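Local coordinates for putative methyltransferase protein (Bacteroides fragilis, PDB 5BP9) that probably transfers methyl groups from S-adenosylmethionine to an acceptor, and is captured here with the spent cofactor S-adenosyl-L-homocysteine, at residues D48-A53 with D76-K81; F229-K234 with D239-L244. All coordinates share one frame; numbering follows the deposited sequence.

Contact 1 (D48-A53 with D76-K81); sequences DPMGAA and DEIPVK. With ETE (2-{2-[2-2-(methoxy-ethoxy)-ethoxy]-ethoxy}-ethanol), chain B.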
loop_
_atom_site.group_PDB
_atom_site.type_symbol
_atom_site.label_atom_id
_atom_site.label_comp_id
_atom_site.label_asym_id
_atom_site.label_seq_id
_atom_site.Cartn_x
_atom_site.Cartn_y
_atom_site.Cartn_z
ATOM N N ASP A 48 -15.997 -0.522 6.632
ATOM C CA ASP A 48 -14.642 0.048 6.610
ATOM C C ASP A 48 -13.986 -0.149 7.978
ATOM O O ASP A 48 -13.848 0.803 8.779
ATOM C CB ASP A 48 -14.693 1.532 6.237
ATOM C CG ASP A 48 -13.325 2.187 6.217
ATOM O OD1 ASP A 48 -12.273 1.463 6.238
ATOM O OD2 ASP A 48 -13.316 3.435 6.216
ATOM N N PRO A 49 -13.573 -1.388 8.264
ATOM C CA PRO A 49 -13.033 -1.654 9.618
ATOM C C PRO A 49 -11.727 -0.923 9.947
ATOM O O PRO A 49 -11.580 -0.442 11.068
ATOM C CB PRO A 49 -12.811 -3.174 9.606
ATOM C CG PRO A 49 -12.684 -3.507 8.133
ATOM C CD PRO A 49 -13.649 -2.615 7.445
HETATM N N MSE A 50 -10.788 -0.852 8.978
HETATM C CA MSE A 50 -9.520 -0.165 9.265
HETATM C C MSE A 50 -9.749 1.329 9.452
HETATM O O MSE A 50 -9.188 1.938 10.388
HETATM C CB MSE A 50 -8.472 -0.467 8.211
HETATM C CG MSE A 50 -7.145 0.221 8.484
HETATM SE SE MSE A 50 -5.778 -0.225 7.146
HETATM C CE MSE A 50 -4.973 -1.754 8.046
ATOM N N GLY A 51 -10.556 1.939 8.591
ATOM C CA GLY A 51 -10.921 3.346 8.767
ATOM C C GLY A 51 -11.593 3.605 10.102
ATOM O O GLY A 51 -11.319 4.601 10.782
ATOM N N ALA A 52 -12.493 2.709 10.500
ATOM C CA ALA A 52 -13.187 2.885 11.779
ATOM C C ALA A 52 -12.208 2.830 12.956
ATOM O O ALA A 52 -12.365 3.579 13.924
ATOM C CB ALA A 52 -14.248 1.823 11.915
ATOM N N ALA A 53 -11.219 1.933 12.889
ATOM C CA ALA A 53 -10.181 1.844 13.927
ATOM C C ALA A 53 -9.364 3.121 14.036
ATOM O O ALA A 53 -9.149 3.661 15.149
ATOM C CB ALA A 53 -9.263 0.683 13.663
ATOM N N ASP A 76 -5.352 -12.858 13.449
ATOM C CA ASP A 76 -4.351 -12.006 14.072
ATOM C C ASP A 76 -4.940 -10.618 14.278
ATOM O O ASP A 76 -6.125 -10.408 14.042
ATOM C CB ASP A 76 -3.090 -11.913 13.195
ATOM C CG ASP A 76 -1.802 -11.736 14.019
ATOM O OD1 ASP A 76 -1.838 -11.162 15.147
ATOM O OD2 ASP A 76 -0.744 -12.164 13.532
ATOM N N GLU A 77 -4.092 -9.692 14.724
ATOM C CA GLU A 77 -4.429 -8.280 14.876
ATOM C C GLU A 77 -3.409 -7.377 14.167
ATOM O O GLU A 77 -2.237 -7.754 13.993
ATOM C CB GLU A 77 -4.481 -7.923 16.356
ATOM C CG GLU A 77 -5.583 -8.648 17.120
ATOM C CD GLU A 77 -5.614 -8.326 18.610
ATOM O OE1 GLU A 77 -4.798 -7.481 19.062
ATOM O OE2 GLU A 77 -6.479 -8.931 19.323
ATOM N N ILE A 78 -3.884 -6.193 13.774
ATOM C CA ILE A 78 -3.062 -5.121 13.257
ATOM C C ILE A 78 -3.024 -4.050 14.348
ATOM O O ILE A 78 -4.042 -3.434 14.625
ATOM C CB ILE A 78 -3.635 -4.521 11.953
ATOM C CG1 ILE A 78 -3.533 -5.529 10.814
ATOM C CG2 ILE A 78 -2.869 -3.260 11.582
ATOM C CD1 ILE A 78 -4.382 -5.174 9.605
ATOM N N PRO A 79 -1.861 -3.824 14.990
ATOM C CA PRO A 79 -1.838 -2.816 16.080
ATOM C C PRO A 79 -2.203 -1.413 15.601
ATOM O O PRO A 79 -1.608 -0.933 14.625
ATOM C CB PRO A 79 -0.388 -2.869 16.581
ATOM C CG PRO A 79 0.086 -4.232 16.209
ATOM C CD PRO A 79 -0.586 -4.560 14.904
ATOM N N VAL A 80 -3.153 -0.771 16.277
ATOM C CA VAL A 80 -3.753 0.488 15.761
ATOM C C VAL A 80 -2.841 1.694 15.986
ATOM O O VAL A 80 -2.701 2.537 15.113
ATOM C CB VAL A 80 -5.172 0.782 16.313
ATOM C CG1 VAL A 80 -5.754 2.080 15.734
ATOM C CG2 VAL A 80 -6.142 -0.353 15.953
ATOM N N LYS A 81 -2.195 1.770 17.146
ATOM C CA LYS A 81 -1.238 2.856 17.389
ATOM C C LYS A 81 -0.139 2.918 16.301
ATOM O O LYS A 81 0.278 4.012 15.902
ATOM C CB LYS A 81 -0.628 2.703 18.793
HETATM O OH2 ETE B . -9.780 -3.376 0.052
HETATM C C12 ETE B . -9.434 -3.147 1.414
HETATM C C22 ETE B . -7.929 -3.314 1.491
HETATM O OH3 ETE B . -7.449 -2.996 2.791
HETATM C C13 ETE B . -5.634 -3.370 4.332
HETATM C C23 ETE B . -6.040 -3.206 2.876
HETATM O OH4 ETE B . -4.229 -3.606 4.428
HETATM C C14 ETE B . -3.703 -5.874 5.003
HETATM C C24 ETE B . -3.832 -4.446 5.515
HETATM O OH5 ETE B . -3.612 -6.784 6.098
HETATM C C15 ETE B . -1.993 -8.181 7.245
HETATM C C25 ETE B . -2.331 -6.782 6.743
HETATM O OH6 ETE B . -1.269 -8.085 8.476
HETATM C C26 ETE B . -1.436 -9.213 9.335
#

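Contact 2 (F229-K234 with D239-L244); sequences FRMQYK and DPFDWL. With ETE (2-{2-[2-2-(methoxy-ethoxy)-ethoxy]-ethoxy}-ethanol), chain B.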
loop_
_atom_site.group_PDB
_atom_site.type_symbol
_atom_site.label_atom_id
_atom_site.label_comp_id
_atom_site.label_asym_id
_atom_site.label_seq_id
_atom_site.Cartn_x
_atom_site.Cartn_y
_atom_site.Cartn_z
ATOM N N PHE A 229 -7.311 -11.562 2.692
ATOM C CA PHE A 229 -7.575 -11.095 4.044
ATOM C C PHE A 229 -9.004 -10.557 4.160
ATOM O O PHE A 229 -9.654 -10.261 3.180
ATOM C CB PHE A 229 -6.601 -9.979 4.419
ATOM C CG PHE A 229 -5.178 -10.422 4.605
ATOM C CD1 PHE A 229 -4.830 -11.245 5.666
ATOM C CD2 PHE A 229 -4.177 -9.940 3.800
ATOM C CE1 PHE A 229 -3.530 -11.605 5.898
ATOM C CE2 PHE A 229 -2.867 -10.302 4.021
ATOM C CZ PHE A 229 -2.539 -11.138 5.062
ATOM N N ARG A 230 -9.448 -10.389 5.405
ATOM C CA ARG A 230 -10.683 -9.688 5.721
ATOM C C ARG A 230 -10.510 -9.149 7.133
ATOM O O ARG A 230 -9.920 -9.808 7.967
ATOM C CB ARG A 230 -11.935 -10.589 5.584
ATOM C CG ARG A 230 -11.978 -11.756 6.505
ATOM C CD ARG A 230 -13.136 -12.681 6.169
ATOM N NE ARG A 230 -13.153 -13.848 7.049
ATOM C CZ ARG A 230 -12.410 -14.954 6.903
ATOM N NH1 ARG A 230 -11.519 -15.093 5.895
ATOM N NH2 ARG A 230 -12.557 -15.945 7.789
HETATM N N MSE A 231 -11.019 -7.954 7.382
HETATM C CA MSE A 231 -10.811 -7.282 8.674
HETATM C C MSE A 231 -12.110 -7.029 9.368
HETATM O O MSE A 231 -13.193 -6.925 8.740
HETATM C CB MSE A 231 -10.044 -5.979 8.460
HETATM C CG MSE A 231 -8.615 -6.274 8.001
HETATM SE SE MSE A 231 -7.612 -4.591 7.760
HETATM C CE MSE A 231 -8.604 -3.829 6.245
ATOM N N GLN A 232 -12.020 -7.000 10.697
ATOM C CA GLN A 232 -13.161 -6.700 11.560
ATOM C C GLN A 232 -12.714 -5.723 12.649
ATOM O O GLN A 232 -11.651 -5.894 13.206
ATOM C CB GLN A 232 -13.727 -7.976 12.190
ATOM C CG GLN A 232 -14.846 -7.704 13.195
ATOM C CD GLN A 232 -15.284 -8.921 13.949
ATOM O OE1 GLN A 232 -14.813 -10.022 13.717
ATOM N NE2 GLN A 232 -16.188 -8.716 14.891
ATOM N N TYR A 233 -13.545 -4.721 12.934
ATOM C CA TYR A 233 -13.296 -3.777 14.030
ATOM C C TYR A 233 -14.605 -3.575 14.750
ATOM O O TYR A 233 -15.562 -3.104 14.144
ATOM C CB TYR A 233 -12.769 -2.429 13.514
ATOM C CG TYR A 233 -12.483 -1.468 14.648
ATOM C CD1 TYR A 233 -11.419 -1.694 15.509
ATOM C CD2 TYR A 233 -13.325 -0.388 14.907
ATOM C CE1 TYR A 233 -11.178 -0.838 16.596
ATOM C CE2 TYR A 233 -13.101 0.460 15.997
ATOM C CZ TYR A 233 -12.010 0.237 16.825
ATOM O OH TYR A 233 -11.736 1.019 17.929
ATOM N N LYS A 234 -14.663 -3.966 16.038
ATOM C CA LYS A 234 -15.923 -3.944 16.792
ATOM C C LYS A 234 -16.935 -4.771 15.979
ATOM O O LYS A 234 -16.636 -5.927 15.694
ATOM C CB LYS A 234 -16.340 -2.499 17.117
ATOM C CG LYS A 234 -15.313 -1.790 17.991
ATOM C CD LYS A 234 -15.807 -0.432 18.416
ATOM C CE LYS A 234 -14.872 0.249 19.393
ATOM N NZ LYS A 234 -15.335 1.623 19.735
ATOM N N ASP A 239 -15.322 -6.419 3.703
ATOM C CA ASP A 239 -15.374 -7.444 2.685
ATOM C C ASP A 239 -13.997 -8.081 2.526
ATOM O O ASP A 239 -12.969 -7.389 2.702
ATOM C CB ASP A 239 -15.797 -6.862 1.342
ATOM C CG ASP A 239 -17.251 -6.463 1.278
ATOM O OD1 ASP A 239 -18.054 -6.864 2.125
ATOM O OD2 ASP A 239 -17.570 -5.739 0.323
ATOM N N PRO A 240 -13.946 -9.376 2.143
ATOM C CA PRO A 240 -12.639 -9.974 1.855
ATOM C C PRO A 240 -11.974 -9.286 0.664
ATOM O O PRO A 240 -12.655 -8.761 -0.240
ATOM C CB PRO A 240 -12.941 -11.448 1.550
ATOM C CG PRO A 240 -14.364 -11.670 1.892
ATOM C CD PRO A 240 -15.051 -10.330 1.952
ATOM N N PHE A 241 -10.654 -9.294 0.682
ATOM C CA PHE A 241 -9.876 -8.706 -0.392
ATOM C C PHE A 241 -8.621 -9.500 -0.678
ATOM O O PHE A 241 -8.060 -10.134 0.213
ATOM C CB PHE A 241 -9.510 -7.238 -0.110
ATOM C CG PHE A 241 -8.731 -7.026 1.162
ATOM C CD1 PHE A 241 -9.394 -6.870 2.380
ATOM C CD2 PHE A 241 -7.330 -6.976 1.163
ATOM C CE1 PHE A 241 -8.690 -6.658 3.558
ATOM C CE2 PHE A 241 -6.615 -6.743 2.332
ATOM C CZ PHE A 241 -7.287 -6.603 3.544
ATOM N N ASP A 242 -8.167 -9.413 -1.936
ATOM C CA ASP A 242 -6.898 -9.987 -2.341
ATOM C C ASP A 242 -5.749 -9.033 -1.970
ATOM O O ASP A 242 -5.860 -7.821 -2.142
ATOM C CB ASP A 242 -6.896 -10.225 -3.864
ATOM C CG ASP A 242 -7.927 -11.262 -4.304
ATOM O OD1 ASP A 242 -8.314 -12.167 -3.517
ATOM O OD2 ASP A 242 -8.338 -11.190 -5.464
ATOM N N TRP A 243 -4.643 -9.590 -1.466
ATOM C CA TRP A 243 -3.505 -8.787 -1.024
ATOM C C TRP A 243 -2.248 -9.494 -1.525
ATOM O O TRP A 243 -1.904 -10.554 -1.050
ATOM C CB TRP A 243 -3.504 -8.590 0.505
ATOM C CG TRP A 243 -2.741 -7.393 1.009
ATOM C CD1 TRP A 243 -1.682 -7.383 1.885
ATOM C CD2 TRP A 243 -3.043 -6.025 0.732
ATOM N NE1 TRP A 243 -1.292 -6.091 2.132
ATOM C CE2 TRP A 243 -2.104 -5.235 1.440
ATOM C CE3 TRP A 243 -4.010 -5.391 -0.037
ATOM C CZ2 TRP A 243 -2.114 -3.835 1.389
ATOM C CZ3 TRP A 243 -4.016 -4.014 -0.109
ATOM C CH2 TRP A 243 -3.068 -3.242 0.598
ATOM N N LEU A 244 -1.582 -8.885 -2.501
ATOM C CA LEU A 244 -0.415 -9.492 -3.126
ATOM C C LEU A 244 0.871 -9.165 -2.388
ATOM O O LEU A 244 1.207 -7.988 -2.161
ATOM C CB LEU A 244 -0.278 -8.984 -4.557
ATOM C CG LEU A 244 0.921 -9.500 -5.379
ATOM C CD1 LEU A 244 0.825 -10.991 -5.668
ATOM C CD2 LEU A 244 1.026 -8.697 -6.668
HETATM O OH2 ETE B . -9.780 -3.376 0.052
HETATM C C12 ETE B . -9.434 -3.147 1.414
HETATM C C22 ETE B . -7.929 -3.314 1.491
HETATM O OH3 ETE B . -7.449 -2.996 2.791
HETATM C C13 ETE B . -5.634 -3.370 4.332
HETATM C C23 ETE B . -6.040 -3.206 2.876
HETATM O OH4 ETE B . -4.229 -3.606 4.428
HETATM C C14 ETE B . -3.703 -5.874 5.003
HETATM C C24 ETE B . -3.832 -4.446 5.515
HETATM O OH5 ETE B . -3.612 -6.784 6.098
HETATM C C15 ETE B . -1.993 -8.181 7.245
HETATM C C25 ETE B . -2.331 -6.782 6.743
HETATM O OH6 ETE B . -1.269 -8.085 8.476
HETATM C C26 ETE B . -1.436 -9.213 9.335
HETATM O O HOH W 1 -11.800 -6.348 5.055
#

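Contact 1 (D48-A53 with D76-K81)
I78 and V80 meet M50 and A53 in two small apolar touches, one beside the inner part of the bound polyether and one farther along the helix. The first comes from the short edge strand 76-78, where D76 and I78 are paired by backbone hydrogen bonds with V68 and L66. The side chain of I78 is directed at the helix, and its CD1 lies 3.8 Å from CE of M50, a selenomethionine. The two side chains cross at about a right angle, and they meet through their terminal methyls. M50 runs out straight with CG anti to the backbone N, then bends at the selenium (chi3 -92°), which turns CE toward the isoleucine. Both methyls also touch the polyether: M50 CE is 3.9 Å from ETE C24, and I78 CD1 is 3.9 Å from ETE C25. They thus form part of the lining of the polyether pocket.

Beyond P79 the chain brings V80 alongside A53 and divides its two methyls. CG2 packs on A53 CB at 4.0 Å, while CG1 rests against the last carbonyl of the helical segment, 3.8 Å from A53 O. No hydrogen bond joins the segments. The helix start is fixed instead by D48, its N-cap, whose OD1 accepts from G51 N at 3.0 Å, with the donor well above the carboxylate plane. S132 OG binds the other oxygen, OD2. Packing on L66, L134, M231, Y233 and I236 sets the first turn of helix 49-60 among strand 66-69, helix 133-142 and the hairpin strands 226-233 and 236-244.

Contact 2 (F229-K234 with D239-L244)
F229 and F241 are joined by a pair of backbone hydrogen bonds, F229 N to F241 O at 3.0 Å and F241 N to F229 O at 2.9 Å. Both are nearly straight, and they make this an antiparallel hydrogen-bonded pair. F229 O also receives a CA-H...O contact from P240. Two residues along, a water accepts from M231 N and donates to D239 O, before direct pairing resumes between M231 and G238.

These bonds belong to the beta hairpin of strands 226-233 and 236-244, the second of them not continuous and forming an edge of the four-stranded antiparallel sheet. The short strand segments are strongly splayed, at 119° between their directions.

Apolar contacts gather on the sheet face that carries F229 and F241. With chi1 at 58°, F241 CG sits between its backbone N and carbonyl carbon, and the ring leans back over the partner strand: F229 CB makes a CH-pi contact 4.0 Å from the centroid of the F241 ring. The F229 ring meets W243 CB at its edge, 3.6 Å from CD2, while its plane is inclined at 65° to the five-membered ring of W243. M231, a selenomethionine, brings CE to F241 CE1.

Ligand contacts engage the same groups. ETE C22 lies over the centre of the F241 ring, on the face opposite the F229 backbone. M231 CE is 3.6 Å from ETE C13, and C15 passes over one face of the F229 ring, 3.7 Å from CZ. W243 lays a face against the polyether, with CZ3 3.7 Å from ETE C23, and also touches S-adenosyl-L-homocysteine.

Overall arrangement
Contacts 1 and 2, with centres 10 Å apart, illustrate how a pocket can be assembled from a helix, an edge strand and a hairpin well separated in the sequence. Strands 76-78 and 236-244 are the outermost strands of one antiparallel sheet, and helix 49-60 packs on the hairpin: P49 O lies 3.4 Å from Y233 CB, and A53 CB 3.7 Å from Y233 CD1. The two sets of pocket residues join directly where I78 CD1 meets M231 SE at 3.8 Å. Together they supply six of the seven residues lining the polyether site. M50 and W243 each come within about 4 Å of S-adenosyl-L-homocysteine, so the polyether adjoins the cofactor site and may mark space used by an acceptor.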